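Local atomic coordinates of carbamate kinase (Mycoplasma penetrans, PDB entry 4AXS), a protein that probably catalyses the reversible transfer of a phosphoryl group between carbamoyl phosphate and ADP, yielding ATP in the arginine deiminase pathway. Residues A[34-39]-A[71-76]; A[132-137]-A[212-217]; A[182-187]-A[227-232]; A[250-255]-A[310-315]; A[258-263]-A[283-288]. One frame throughout, in Å; residues are numbered along the deposited sequence.

Three of the five contacts meet two sulfate ions. One ion is held by Lys232 of interaction 3 and, weakly, by Gly71 of interaction 1; the other is bonded by Asn34 of interaction 1 and lies beside Thr252 of interaction 4, at a doubtfully short distance. Both probably come from the crystallisation liquor, and their positions are consistent with phosphate-binding sites of a kinase of this family. Interactions 2 and 3 have centres 9 Å apart and pack directly, with Thr135 CB 3.3 Å from Ile230 CD1. Interaction 4 lies across the chain's centre, about 25 Å from interaction 2 between centres. Interaction 5 is peripheral, its centre about 16 Å from that of interaction 4.

Interaction 1 of 5, residues A[34-39]-A[71-76]; sequences NALGDN and GPQVGM. With SO4 (sulfate ion), chain C; SO4 (sulfate ion), chain B.
Asn34 brings OD1 of its amide up to the ring of Pro72, the two side chains crossing at about a right angle, with OD1 of Asn34 3.5 Å from CG of Pro72. The other branch of that amide points to a sulfate: ND2 of Asn34 donates to the ion's O2 over 3.2 Å, at an N-H...O angle of 150°. Leu36 comes next. Its CB meets NE2 of Gln73 at 3.4 Å, while its side chain also packs on Ile107 of helix 96-121. The Gln73 chain folds back at chi2 (65°), which lifts its amide toward the loop. There NE2 donates to the carbonyl O of Gly33 and also to a water, 3.3 Å from NE2, which in turn donates to the carbonyl O of Leu36. Gly37, at positive phi, turns the chain over the helix and sets its carbonyl O 4.0 Å from CB of Pro72. At Asp38 the carbonyl O faces SD of Met76 across 3.9 Å, and Asn39 then caps helix 40-46 through Gln42 N. A second sulfate sits at the start of helix 71-83, weakly bonded by Gly71 N and also bound by Gly33 N and Lys232. A loop following the first strand, set beside a helix N-terminus and gathering anions, is the phosphate-binding arrangement expected of the amino acid kinase fold.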
# COMPACT_ATOMS: atom_id res chain seq x y z
N ASN A 34 15.72 5.10 -8.90
CA ASN A 34 16.53 6.31 -8.99
C ASN A 34 15.76 7.44 -9.67
O ASN A 34 16.05 8.61 -9.47
CB ASN A 34 17.86 6.05 -9.72
CG ASN A 34 18.63 4.88 -9.15
OD1 ASN A 34 18.63 4.62 -7.94
ND2 ASN A 34 19.31 4.14 -10.04
N ALA A 35 14.77 7.07 -10.48
CA ALA A 35 13.91 8.05 -11.12
C ALA A 35 12.89 8.68 -10.16
O ALA A 35 12.19 9.63 -10.53
CB ALA A 35 13.20 7.42 -12.30
N LEU A 36 12.79 8.16 -8.93
CA LEU A 36 11.85 8.73 -7.97
C LEU A 36 12.55 9.67 -6.96
O LEU A 36 11.88 10.36 -6.17
CB LEU A 36 11.02 7.64 -7.26
CG LEU A 36 10.07 6.83 -8.17
CD1 LEU A 36 9.63 5.53 -7.51
CD2 LEU A 36 8.86 7.63 -8.63
N GLY A 37 13.88 9.71 -7.00
CA GLY A 37 14.61 10.72 -6.26
C GLY A 37 15.11 10.37 -4.87
O GLY A 37 15.35 9.21 -4.54
N ASP A 38 15.27 11.40 -4.04
CA ASP A 38 15.97 11.30 -2.76
C ASP A 38 15.08 11.64 -1.57
O ASP A 38 15.31 11.18 -0.44
CB ASP A 38 17.15 12.28 -2.77
CG ASP A 38 18.48 11.59 -2.93
OD1 ASP A 38 18.69 10.89 -3.95
OD2 ASP A 38 19.33 11.77 -2.02
N ASN A 39 14.07 12.47 -1.80
CA ASN A 39 13.22 12.92 -0.73
C ASN A 39 11.79 13.00 -1.22
O ASN A 39 11.56 13.07 -2.43
CB ASN A 39 13.70 14.28 -0.20
CG ASN A 39 13.79 15.35 -1.29
OD1 ASN A 39 12.97 15.41 -2.20
ND2 ASN A 39 14.81 16.20 -1.19
N GLY A 71 14.85 0.95 -4.58
CA GLY A 71 16.17 0.89 -4.00
C GLY A 71 16.42 2.02 -3.02
O GLY A 71 16.64 1.80 -1.83
N PRO A 72 16.38 3.27 -3.51
CA PRO A 72 16.65 4.39 -2.62
C PRO A 72 15.58 4.58 -1.53
O PRO A 72 15.90 4.86 -0.38
CB PRO A 72 16.66 5.60 -3.58
CG PRO A 72 16.85 5.03 -4.95
CD PRO A 72 16.20 3.69 -4.91
N GLN A 73 14.30 4.43 -1.88
CA GLN A 73 13.24 4.79 -0.95
C GLN A 73 13.21 3.84 0.23
O GLN A 73 13.00 4.26 1.35
CB GLN A 73 11.87 4.83 -1.64
CG GLN A 73 11.79 5.85 -2.77
CD GLN A 73 12.72 5.52 -3.96
OE1 GLN A 73 13.14 4.37 -4.15
NE2 GLN A 73 13.03 6.54 -4.75
N VAL A 74 13.42 2.55 -0.04
CA VAL A 74 13.36 1.56 1.03
C VAL A 74 14.58 1.72 1.92
O VAL A 74 14.48 1.63 3.14
CB VAL A 74 13.21 0.10 0.51
CG1 VAL A 74 14.50 -0.39 -0.18
CG2 VAL A 74 12.84 -0.82 1.65
N GLY A 75 15.73 1.97 1.30
CA GLY A 75 16.92 2.31 2.05
C GLY A 75 16.76 3.52 2.96
O GLY A 75 17.20 3.49 4.10
N MET A 76 16.15 4.58 2.49
CA MET A 76 15.99 5.76 3.29
C MET A 76 15.17 5.51 4.51
O MET A 76 15.39 6.10 5.55
CB MET A 76 15.30 6.85 2.51
CG MET A 76 14.37 7.71 3.32
SD MET A 76 13.68 9.03 2.32
CE MET A 76 12.00 8.48 2.21
S SO4 C . 18.03 2.83 -13.55
O1 SO4 C . 18.15 2.85 -15.01
O2 SO4 C . 18.32 4.18 -13.06
O3 SO4 C . 16.67 2.42 -13.20
O4 SO4 C . 18.97 1.86 -12.98
S SO4 B . 15.74 -0.02 -8.59
O1 SO4 B . 15.74 -0.86 -7.39
O2 SO4 B . 14.60 0.89 -8.47
O3 SO4 B . 16.97 0.78 -8.71
O4 SO4 B . 15.67 -0.84 -9.81
O HOH W 1 12.33 9.38 -3.31

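Interaction 2 of 5, residues A[132-137]-A[212-217]; sequences LTQTIV and GGIPTI
Thr133 O accepts from the backbone N of Ile214 at 2.8 Å. Two residues on, Thr135 O accepts from Thr216 N at 2.7 Å. The return bonds run from Thr135 N to Ile214 O (2.9 Å) and from Val137 N to Thr216 O (3.0 Å), the ladder of a parallel pair. These are the two inner strands of the mixed sheet 187-190, 134-137, 214-218, 223-225, in which 134-137 is also bonded to its antiparallel neighbour through Ile136, with Gln134 bonded to Ile191 just beyond that strand. Side chains add a second network to the backbone one. Thr133 OG1 is bonded to Phe131 O and Gly209 N. Gln134, extended beyond CG, sends NE2 to OG1 of Thr216 over 2.8 Å, the hydroxyl lying 22° out of the amide plane; the same NE2 is bonded to Thr113 OG1 of the second subunit. Having accepted from Gln134, the hydroxyl of Thr216 donates to Ile214 O, 3.0 Å from its OG1. That oxygen is therefore gripped twice, by Thr135 N and Thr216 OG1, which reach it from opposite faces of its carbonyl plane. On the Pro215 side of the sheet, Thr135 turns OG1 beside its own backbone N (chi1 -67°) and donates to the carbonyl O of Gly212 over 2.8 Å. Farther along, Val137 CG2 rests on Ile217 CG2.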
# COMPACT_ATOMS: atom_id res chain seq x y z
N LEU A 132 -0.79 -3.21 -2.69
CA LEU A 132 0.34 -3.66 -1.90
C LEU A 132 0.73 -5.05 -2.45
O LEU A 132 -0.14 -5.90 -2.64
CB LEU A 132 -0.08 -3.72 -0.43
CG LEU A 132 0.96 -3.91 0.68
CD1 LEU A 132 0.85 -5.31 1.24
CD2 LEU A 132 2.39 -3.61 0.22
N THR A 133 2.02 -5.27 -2.72
CA THR A 133 2.46 -6.49 -3.40
C THR A 133 3.38 -7.43 -2.62
O THR A 133 4.47 -7.06 -2.18
CB THR A 133 3.14 -6.16 -4.76
OG1 THR A 133 2.25 -5.39 -5.58
CG2 THR A 133 3.55 -7.46 -5.52
N GLN A 134 2.94 -8.68 -2.45
CA GLN A 134 3.81 -9.72 -1.91
C GLN A 134 4.19 -10.69 -3.03
O GLN A 134 3.33 -11.26 -3.72
CB GLN A 134 3.15 -10.45 -0.73
CG GLN A 134 3.43 -9.78 0.62
CD GLN A 134 2.82 -10.54 1.81
OE1 GLN A 134 1.67 -10.33 2.17
NE2 GLN A 134 3.61 -11.40 2.44
N THR A 135 5.49 -10.85 -3.23
CA THR A 135 6.00 -11.68 -4.30
C THR A 135 6.41 -13.03 -3.76
O THR A 135 7.23 -13.13 -2.85
CB THR A 135 7.18 -11.03 -5.05
OG1 THR A 135 6.73 -9.87 -5.75
CG2 THR A 135 7.81 -12.03 -6.05
N ILE A 136 5.82 -14.07 -4.34
CA ILE A 136 6.15 -15.44 -4.01
C ILE A 136 7.50 -15.83 -4.60
O ILE A 136 7.76 -15.66 -5.79
CB ILE A 136 5.08 -16.40 -4.54
CG1 ILE A 136 3.67 -15.85 -4.25
CG2 ILE A 136 5.26 -17.78 -3.93
CD1 ILE A 136 3.29 -15.91 -2.79
N VAL A 137 8.36 -16.33 -3.73
CA VAL A 137 9.60 -16.94 -4.18
C VAL A 137 9.68 -18.30 -3.52
O VAL A 137 9.05 -18.55 -2.48
CB VAL A 137 10.82 -16.09 -3.80
CG1 VAL A 137 10.72 -14.72 -4.46
CG2 VAL A 137 10.93 -15.95 -2.30
N GLY A 212 9.39 -4.37 -6.45
CA GLY A 212 9.47 -5.79 -6.75
C GLY A 212 8.63 -6.67 -5.84
O GLY A 212 8.66 -7.90 -5.95
N GLY A 213 7.87 -6.05 -4.94
CA GLY A 213 7.05 -6.80 -4.02
C GLY A 213 7.88 -7.30 -2.85
O GLY A 213 9.10 -7.38 -2.95
N ILE A 214 7.21 -7.63 -1.75
CA ILE A 214 7.88 -8.13 -0.57
C ILE A 214 8.13 -9.62 -0.72
O ILE A 214 7.19 -10.39 -0.92
CB ILE A 214 7.00 -7.88 0.70
CG1 ILE A 214 6.79 -6.39 0.94
CG2 ILE A 214 7.58 -8.58 1.93
CD1 ILE A 214 5.68 -6.12 1.91
N PRO A 215 9.40 -10.03 -0.63
CA PRO A 215 9.78 -11.44 -0.69
C PRO A 215 8.92 -12.29 0.26
O PRO A 215 8.95 -12.07 1.48
CB PRO A 215 11.23 -11.44 -0.18
CG PRO A 215 11.71 -10.04 -0.37
CD PRO A 215 10.53 -9.13 -0.32
N THR A 216 8.17 -13.24 -0.29
CA THR A 216 7.29 -14.08 0.51
C THR A 216 7.42 -15.55 0.14
O THR A 216 7.10 -15.95 -0.98
CB THR A 216 5.83 -13.68 0.32
OG1 THR A 216 5.64 -12.32 0.75
CG2 THR A 216 4.91 -14.60 1.13
N ILE A 217 7.86 -16.38 1.09
CA ILE A 217 7.92 -17.82 0.85
C ILE A 217 6.65 -18.54 1.31
O ILE A 217 5.82 -17.98 2.03
CB ILE A 217 9.17 -18.48 1.47
CG1 ILE A 217 9.01 -18.62 2.98
CG2 ILE A 217 10.44 -17.70 1.09
CD1 ILE A 217 10.19 -19.34 3.63

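Interaction 3 of 5, residues A[182-187]-A[227-232]; sequences VASPIP and DGVIDK. With SO4 (sulfate ion), chain B.
Val182 CG1 presses on CA of Gly228 at 3.5 Å, where two loops of the amino acid kinase fold come together: one leads from strand 181-182 to strand 187-190, the other from strand 223-225 to helix 232-242. They are joined by one backbone hydrogen bond across the contact, from Val229 N to the carbonyl O of Ala183, 3.2 Å long and nearly straight at the hydrogen (172°). Close by, CA of Ser184 points its hydrogen at the carbonyl O of Val229, in a strand-like exchange that extends no farther as a ladder.

The buried side is packed around Ile230. Its CG2, anti to the backbone N, meets CG of Pro187 at 3.5 Å, the two side chains sliding past each other in opposite directions. Strand 134-137 closes over this group through Thr135 and Val137, and Ala235 of helix 232-242 also touches Ile230. Pro185 touches both Val137 and Phe144.

The other side is looser. OG of Ser184 approaches CG2 of Val229 at 3.6 Å, and Asp227, an exposed residue, brings OD2 no nearer than 4.1 Å to CG1 of Val182. Beyond the packed loops, Asp231 caps helix 232-242 through Phe234 N. Lys232, at the first turn, bends at chi2 and chi4 to bring its ammonium back to a sulfate that Gly33 N also binds, with NZ of Lys232 3.2 Å from the ion's O4.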
# COMPACT_ATOMS: atom_id res chain seq x y z
N VAL A 182 21.79 -9.05 1.58
CA VAL A 182 20.52 -9.74 1.39
C VAL A 182 20.38 -10.35 -0.00
O VAL A 182 20.91 -9.82 -0.98
CB VAL A 182 19.32 -8.79 1.53
CG1 VAL A 182 18.62 -9.01 2.87
CG2 VAL A 182 19.76 -7.34 1.38
N ALA A 183 19.65 -11.46 -0.09
CA ALA A 183 19.44 -12.14 -1.36
C ALA A 183 18.56 -11.43 -2.40
O ALA A 183 18.01 -10.35 -2.12
CB ALA A 183 18.89 -13.55 -1.09
N SER A 184 18.45 -12.03 -3.58
CA SER A 184 17.61 -11.53 -4.67
C SER A 184 16.90 -12.68 -5.37
O SER A 184 17.24 -13.03 -6.50
CB SER A 184 18.44 -10.77 -5.70
OG SER A 184 19.09 -9.66 -5.11
N PRO A 185 15.90 -13.25 -4.70
CA PRO A 185 15.14 -14.42 -5.17
C PRO A 185 14.47 -14.21 -6.52
O PRO A 185 14.21 -13.08 -6.93
CB PRO A 185 14.06 -14.60 -4.09
CG PRO A 185 14.60 -13.93 -2.89
CD PRO A 185 15.42 -12.78 -3.39
N ILE A 186 14.17 -15.32 -7.19
CA ILE A 186 13.39 -15.32 -8.42
C ILE A 186 11.88 -15.38 -8.13
O ILE A 186 11.41 -16.27 -7.40
CB ILE A 186 13.79 -16.50 -9.30
CG1 ILE A 186 15.24 -16.33 -9.77
CG2 ILE A 186 12.84 -16.65 -10.48
CD1 ILE A 186 15.45 -15.12 -10.65
N PRO A 187 11.12 -14.45 -8.71
CA PRO A 187 9.69 -14.26 -8.52
C PRO A 187 8.81 -15.27 -9.26
O PRO A 187 8.73 -15.20 -10.49
CB PRO A 187 9.44 -12.86 -9.10
CG PRO A 187 10.79 -12.25 -9.25
CD PRO A 187 11.70 -13.38 -9.54
N ASP A 227 13.18 -11.40 4.60
CA ASP A 227 14.01 -10.23 4.34
C ASP A 227 14.89 -10.47 3.12
O ASP A 227 15.37 -11.58 2.89
CB ASP A 227 14.85 -9.81 5.55
CG ASP A 227 15.63 -10.97 6.15
OD1 ASP A 227 15.00 -11.86 6.78
OD2 ASP A 227 16.88 -10.98 6.00
N GLY A 228 15.08 -9.42 2.34
CA GLY A 228 15.72 -9.54 1.06
C GLY A 228 14.96 -8.72 0.05
O GLY A 228 13.96 -8.07 0.39
N VAL A 229 15.43 -8.74 -1.19
CA VAL A 229 14.80 -7.97 -2.24
C VAL A 229 14.49 -8.83 -3.46
O VAL A 229 14.94 -9.98 -3.58
CB VAL A 229 15.69 -6.81 -2.71
CG1 VAL A 229 16.06 -5.92 -1.54
CG2 VAL A 229 16.93 -7.36 -3.39
N ILE A 230 13.73 -8.26 -4.36
CA ILE A 230 13.39 -8.90 -5.60
C ILE A 230 13.61 -7.83 -6.62
O ILE A 230 13.16 -6.70 -6.43
CB ILE A 230 11.94 -9.35 -5.59
CG1 ILE A 230 11.79 -10.51 -4.60
CG2 ILE A 230 11.50 -9.73 -6.99
CD1 ILE A 230 10.39 -10.82 -4.24
N ASP A 231 14.34 -8.17 -7.67
CA ASP A 231 14.64 -7.24 -8.74
C ASP A 231 13.33 -6.84 -9.41
O ASP A 231 12.59 -7.69 -9.92
CB ASP A 231 15.60 -7.89 -9.72
CG ASP A 231 15.93 -7.00 -10.90
OD1 ASP A 231 15.05 -6.82 -11.78
OD2 ASP A 231 17.06 -6.46 -10.92
N LYS A 232 13.03 -5.54 -9.39
CA LYS A 232 11.77 -5.03 -9.91
C LYS A 232 11.56 -5.35 -11.39
O LYS A 232 10.43 -5.56 -11.84
CB LYS A 232 11.63 -3.53 -9.63
CG LYS A 232 12.60 -2.62 -10.40
CD LYS A 232 12.00 -2.14 -11.71
CE LYS A 232 12.64 -0.84 -12.17
NZ LYS A 232 14.06 -1.02 -12.59
S SO4 B . 15.74 -0.02 -8.59
O1 SO4 B . 15.74 -0.86 -7.39
O2 SO4 B . 14.60 0.89 -8.47
O3 SO4 B . 16.97 0.78 -8.71
O4 SO4 B . 15.67 -0.84 -9.81

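Interaction 4 of 5, residues A[250-255]-A[310-315]; sequences VLTAVD and AIIADL. With SO4 (sulfate ion), chain C.
Leu251 and Leu315 cross at about a right angle, CD2 of Leu315 sitting 3.5 Å from CB of Leu251 and also close to its CD1. On the other side of the strand pair, the methyl CG2 of Thr252 lies 3.6 Å from CG2 of Ile312. Chi1 of Thr252 (-163°) turns OG1 anti to the backbone N and leaves CG2 to face Ile312. The backbones are bonded as well: Val250 N donates to Ile311 O over 2.7 Å, and Thr252 N donates to Ala313 O over 3.1 Å. Between them the bond from Ala313 N to Val250 O is weak.

These are neighbouring parallel strands, 247-251 and 309-313, of the mainly parallel sheet of the amino acid kinase fold, and the contact covers their C-terminal ends, beyond which the chains leave the sheet as loops. Strand 247-251 is flanked on its other side by strand 27-31, through Leu251 and Ala30, while strand 309-313 pairs with 328-330 through Ala310 and Ile312. Helix 292-302 covers the face bearing Ile312, and helix 318-321 that bearing Leu251 and Ala313; Leu315 reaches helix 48-59 at Ile49 and Pro50.

Past the strand end, the hydroxyl of Thr252 is directed at a sulfate, though the modelled distance is too short to carry detail. The same ion is bound by Asn34 ND2 and, weakly, by Ala253 N, 3.5 Å from its O1.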
# COMPACT_ATOMS: atom_id res chain seq x y z
N VAL A 250 11.10 -1.05 -19.99
CA VAL A 250 11.97 -0.86 -18.84
C VAL A 250 12.62 0.51 -18.91
O VAL A 250 13.47 0.76 -19.79
CB VAL A 250 13.06 -1.95 -18.82
CG1 VAL A 250 14.10 -1.65 -17.74
CG2 VAL A 250 12.44 -3.34 -18.65
N LEU A 251 12.22 1.42 -18.01
CA LEU A 251 12.70 2.79 -18.05
C LEU A 251 14.02 2.90 -17.34
O LEU A 251 14.19 2.38 -16.24
CB LEU A 251 11.70 3.75 -17.43
CG LEU A 251 10.39 3.87 -18.18
CD1 LEU A 251 9.48 4.88 -17.49
CD2 LEU A 251 10.64 4.25 -19.63
N THR A 252 14.95 3.57 -17.98
CA THR A 252 16.33 3.53 -17.56
C THR A 252 17.02 4.70 -18.22
O THR A 252 16.53 5.23 -19.21
CB THR A 252 16.99 2.20 -17.99
OG1 THR A 252 18.20 2.00 -17.25
CG2 THR A 252 17.29 2.20 -19.49
N ALA A 253 18.17 5.10 -17.69
CA ALA A 253 18.78 6.38 -18.07
C ALA A 253 19.64 6.31 -19.33
O ALA A 253 20.62 7.05 -19.43
CB ALA A 253 19.60 6.94 -16.91
N VAL A 254 19.28 5.45 -20.27
CA VAL A 254 20.04 5.34 -21.52
C VAL A 254 19.15 5.40 -22.75
O VAL A 254 18.01 4.94 -22.74
CB VAL A 254 20.87 4.03 -21.59
CG1 VAL A 254 21.73 3.86 -20.33
CG2 VAL A 254 19.97 2.81 -21.81
N ASP A 255 19.67 5.97 -23.83
CA ASP A 255 18.97 5.99 -25.11
C ASP A 255 18.98 4.62 -25.80
O ASP A 255 17.99 4.22 -26.42
CB ASP A 255 19.57 7.06 -26.02
CG ASP A 255 21.07 6.90 -26.20
OD1 ASP A 255 21.70 6.24 -25.34
OD2 ASP A 255 21.61 7.43 -27.21
N ALA A 310 10.15 -6.05 -25.94
CA ALA A 310 10.55 -5.41 -24.69
C ALA A 310 11.40 -4.21 -25.04
O ALA A 310 12.32 -4.30 -25.85
CB ALA A 310 11.31 -6.38 -23.78
N ILE A 311 11.08 -3.07 -24.44
CA ILE A 311 11.80 -1.87 -24.81
C ILE A 311 12.58 -1.34 -23.64
O ILE A 311 12.02 -1.12 -22.57
CB ILE A 311 10.85 -0.79 -25.33
CG1 ILE A 311 10.11 -1.29 -26.57
CG2 ILE A 311 11.63 0.48 -25.66
CD1 ILE A 311 8.97 -0.40 -27.02
N ILE A 312 13.88 -1.14 -23.84
CA ILE A 312 14.73 -0.53 -22.83
C ILE A 312 15.12 0.87 -23.26
O ILE A 312 16.14 1.06 -23.91
CB ILE A 312 16.00 -1.35 -22.57
CG1 ILE A 312 15.64 -2.74 -22.04
CG2 ILE A 312 16.90 -0.65 -21.59
CD1 ILE A 312 16.84 -3.47 -21.45
N ALA A 313 14.32 1.87 -22.90
CA ALA A 313 14.59 3.25 -23.28
C ALA A 313 14.52 4.21 -22.09
O ALA A 313 14.12 3.82 -20.99
CB ALA A 313 13.63 3.69 -24.38
N ASP A 314 14.89 5.47 -22.34
CA ASP A 314 14.90 6.50 -21.31
C ASP A 314 13.53 7.16 -21.17
O ASP A 314 12.68 7.02 -22.05
CB ASP A 314 16.06 7.48 -21.53
CG ASP A 314 16.06 8.64 -20.53
OD1 ASP A 314 15.61 8.46 -19.37
OD2 ASP A 314 16.52 9.75 -20.89
N LEU A 315 13.34 7.86 -20.06
CA LEU A 315 12.11 8.61 -19.79
C LEU A 315 11.69 9.73 -20.74
O LEU A 315 10.52 9.84 -21.10
CB LEU A 315 12.29 9.39 -18.49
CG LEU A 315 11.93 8.66 -17.19
CD1 LEU A 315 10.43 8.75 -16.91
CD2 LEU A 315 12.41 7.20 -17.25
S SO4 C . 18.03 2.83 -13.55
O1 SO4 C . 18.15 2.85 -15.01
O2 SO4 C . 18.32 4.18 -13.06
O3 SO4 C . 16.67 2.42 -13.20
O4 SO4 C . 18.97 1.86 -12.98

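Interaction 5 of 5, residues A[258-263]-A[283-288]; sequences YVDFNK and QDQFAK
Gln285 reaches across to Val259 and Asp260 with every atom of its side chain in contact. CB sits 4.0 Å from CG1 of Val259 and also lies over the centre of the Phe286 ring. CG comes closer to the same methyl, at 3.7 Å, the two side chains crossing at about a right angle. Here the chain bends (chi2 -56°), carrying the amide carbon CD over CB of Val259 and up to the backbone of Asp260. OE1 accepts from Asp260 N over 2.7 Å, in a straight bond (172°) whose donor stands above the amide's carbonyl plane. NE2 donates to OD1 of Asp260 over 3.2 Å: the oxygen lies near the amide plane, but the carboxylate is met from above its own plane, the two groups being turned 85° apart. OD2 of Asp260 bonds weakly to Thr265. Phe286 adds CE1, which meets the carbonyl O of Tyr258 at the ring edge. Gln285 itself belongs to the Schellman motif that ends helix 274-282, its N bonded to Phe280 O. Gripping both the backbone N and the carboxylate of Asp260, at positive phi where strand 258-259 ends, fixes the rotation of the Gln285 amide and ties this turn to the end of the helix.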
# COMPACT_ATOMS: atom_id res chain seq x y z
N TYR A 258 24.31 -0.36 -25.12
CA TYR A 258 25.47 -0.48 -25.99
C TYR A 258 26.22 -1.79 -25.78
O TYR A 258 26.11 -2.42 -24.72
CB TYR A 258 26.39 0.73 -25.81
CG TYR A 258 25.84 2.00 -26.42
CD1 TYR A 258 24.85 2.73 -25.77
CD2 TYR A 258 26.29 2.47 -27.65
CE1 TYR A 258 24.33 3.89 -26.33
CE2 TYR A 258 25.78 3.63 -28.21
CZ TYR A 258 24.80 4.34 -27.54
OH TYR A 258 24.28 5.50 -28.09
N VAL A 259 26.94 -2.22 -26.81
CA VAL A 259 27.90 -3.30 -26.65
C VAL A 259 29.30 -2.75 -26.96
O VAL A 259 29.45 -1.81 -27.73
CB VAL A 259 27.54 -4.56 -27.49
CG1 VAL A 259 26.36 -5.31 -26.84
CG2 VAL A 259 27.22 -4.20 -28.94
N ASP A 260 30.32 -3.32 -26.33
CA ASP A 260 31.70 -2.89 -26.54
C ASP A 260 31.89 -1.42 -26.20
O ASP A 260 32.64 -0.73 -26.89
CB ASP A 260 32.11 -3.11 -28.00
CG ASP A 260 32.29 -4.58 -28.35
OD1 ASP A 260 32.85 -5.34 -27.53
OD2 ASP A 260 31.88 -4.96 -29.47
N PHE A 261 31.23 -0.94 -25.16
CA PHE A 261 31.34 0.48 -24.85
C PHE A 261 32.80 0.93 -24.73
O PHE A 261 33.69 0.13 -24.41
CB PHE A 261 30.53 0.86 -23.61
CG PHE A 261 30.06 2.30 -23.61
CD1 PHE A 261 28.90 2.66 -24.28
CD2 PHE A 261 30.78 3.28 -22.94
CE1 PHE A 261 28.46 3.98 -24.30
CE2 PHE A 261 30.34 4.60 -22.95
CZ PHE A 261 29.18 4.95 -23.63
N ASN A 262 33.05 2.21 -25.01
CA ASN A 262 34.40 2.74 -25.02
C ASN A 262 35.38 1.76 -25.63
O ASN A 262 36.45 1.49 -25.07
CB ASN A 262 34.83 3.17 -23.62
CG ASN A 262 34.27 4.53 -23.24
OD1 ASN A 262 33.16 4.89 -23.63
ND2 ASN A 262 35.05 5.29 -22.48
N LYS A 263 34.97 1.20 -26.77
CA LYS A 263 35.82 0.37 -27.62
C LYS A 263 35.48 0.71 -29.06
O LYS A 263 34.38 1.19 -29.36
CB LYS A 263 35.55 -1.11 -27.39
CG LYS A 263 36.05 -1.66 -26.06
CD LYS A 263 35.65 -3.13 -25.93
CE LYS A 263 36.02 -3.69 -24.56
NZ LYS A 263 35.50 -5.07 -24.36
N GLN A 283 30.03 -12.68 -23.19
CA GLN A 283 31.24 -11.87 -23.21
C GLN A 283 31.12 -10.68 -22.30
O GLN A 283 31.84 -9.69 -22.48
CB GLN A 283 31.60 -11.43 -24.63
CG GLN A 283 30.60 -10.49 -25.27
CD GLN A 283 30.58 -10.64 -26.78
OE1 GLN A 283 30.98 -11.67 -27.30
NE2 GLN A 283 30.11 -9.63 -27.48
N ASP A 284 30.22 -10.77 -21.32
CA ASP A 284 30.11 -9.78 -20.27
C ASP A 284 29.88 -8.38 -20.82
O ASP A 284 30.45 -7.40 -20.33
CB ASP A 284 31.36 -9.80 -19.40
CG ASP A 284 31.33 -10.93 -18.39
OD1 ASP A 284 30.63 -10.80 -17.35
OD2 ASP A 284 32.02 -11.94 -18.63
N GLN A 285 29.04 -8.28 -21.84
CA GLN A 285 28.72 -6.99 -22.41
C GLN A 285 28.06 -6.04 -21.41
O GLN A 285 28.13 -4.83 -21.58
CB GLN A 285 27.83 -7.14 -23.64
CG GLN A 285 28.58 -7.56 -24.90
CD GLN A 285 29.73 -6.62 -25.25
OE1 GLN A 285 29.80 -5.49 -24.77
NE2 GLN A 285 30.64 -7.09 -26.10
N PHE A 286 27.46 -6.59 -20.35
CA PHE A 286 26.54 -5.80 -19.52
C PHE A 286 26.86 -5.69 -18.02
O PHE A 286 27.25 -6.65 -17.36
CB PHE A 286 25.11 -6.31 -19.70
CG PHE A 286 24.68 -6.41 -21.14
CD1 PHE A 286 24.74 -5.30 -21.95
CD2 PHE A 286 24.21 -7.59 -21.66
CE1 PHE A 286 24.34 -5.38 -23.27
CE2 PHE A 286 23.81 -7.68 -22.99
CZ PHE A 286 23.88 -6.57 -23.79
N ALA A 287 26.67 -4.48 -17.50
CA ALA A 287 26.90 -4.23 -16.09
C ALA A 287 26.04 -5.18 -15.24
O ALA A 287 24.81 -5.15 -15.29
CB ALA A 287 26.61 -2.78 -15.75
N LYS A 288 26.71 -6.05 -14.51
CA LYS A 288 26.08 -6.96 -13.58
C LYS A 288 25.29 -6.16 -12.54
O LYS A 288 25.88 -5.57 -11.63
CB LYS A 288 27.16 -7.82 -12.92
CG LYS A 288 28.55 -7.18 -13.04
CD LYS A 288 29.52 -7.74 -12.01
CE LYS A 288 30.53 -6.69 -11.57
NZ LYS A 288 31.24 -7.10 -10.32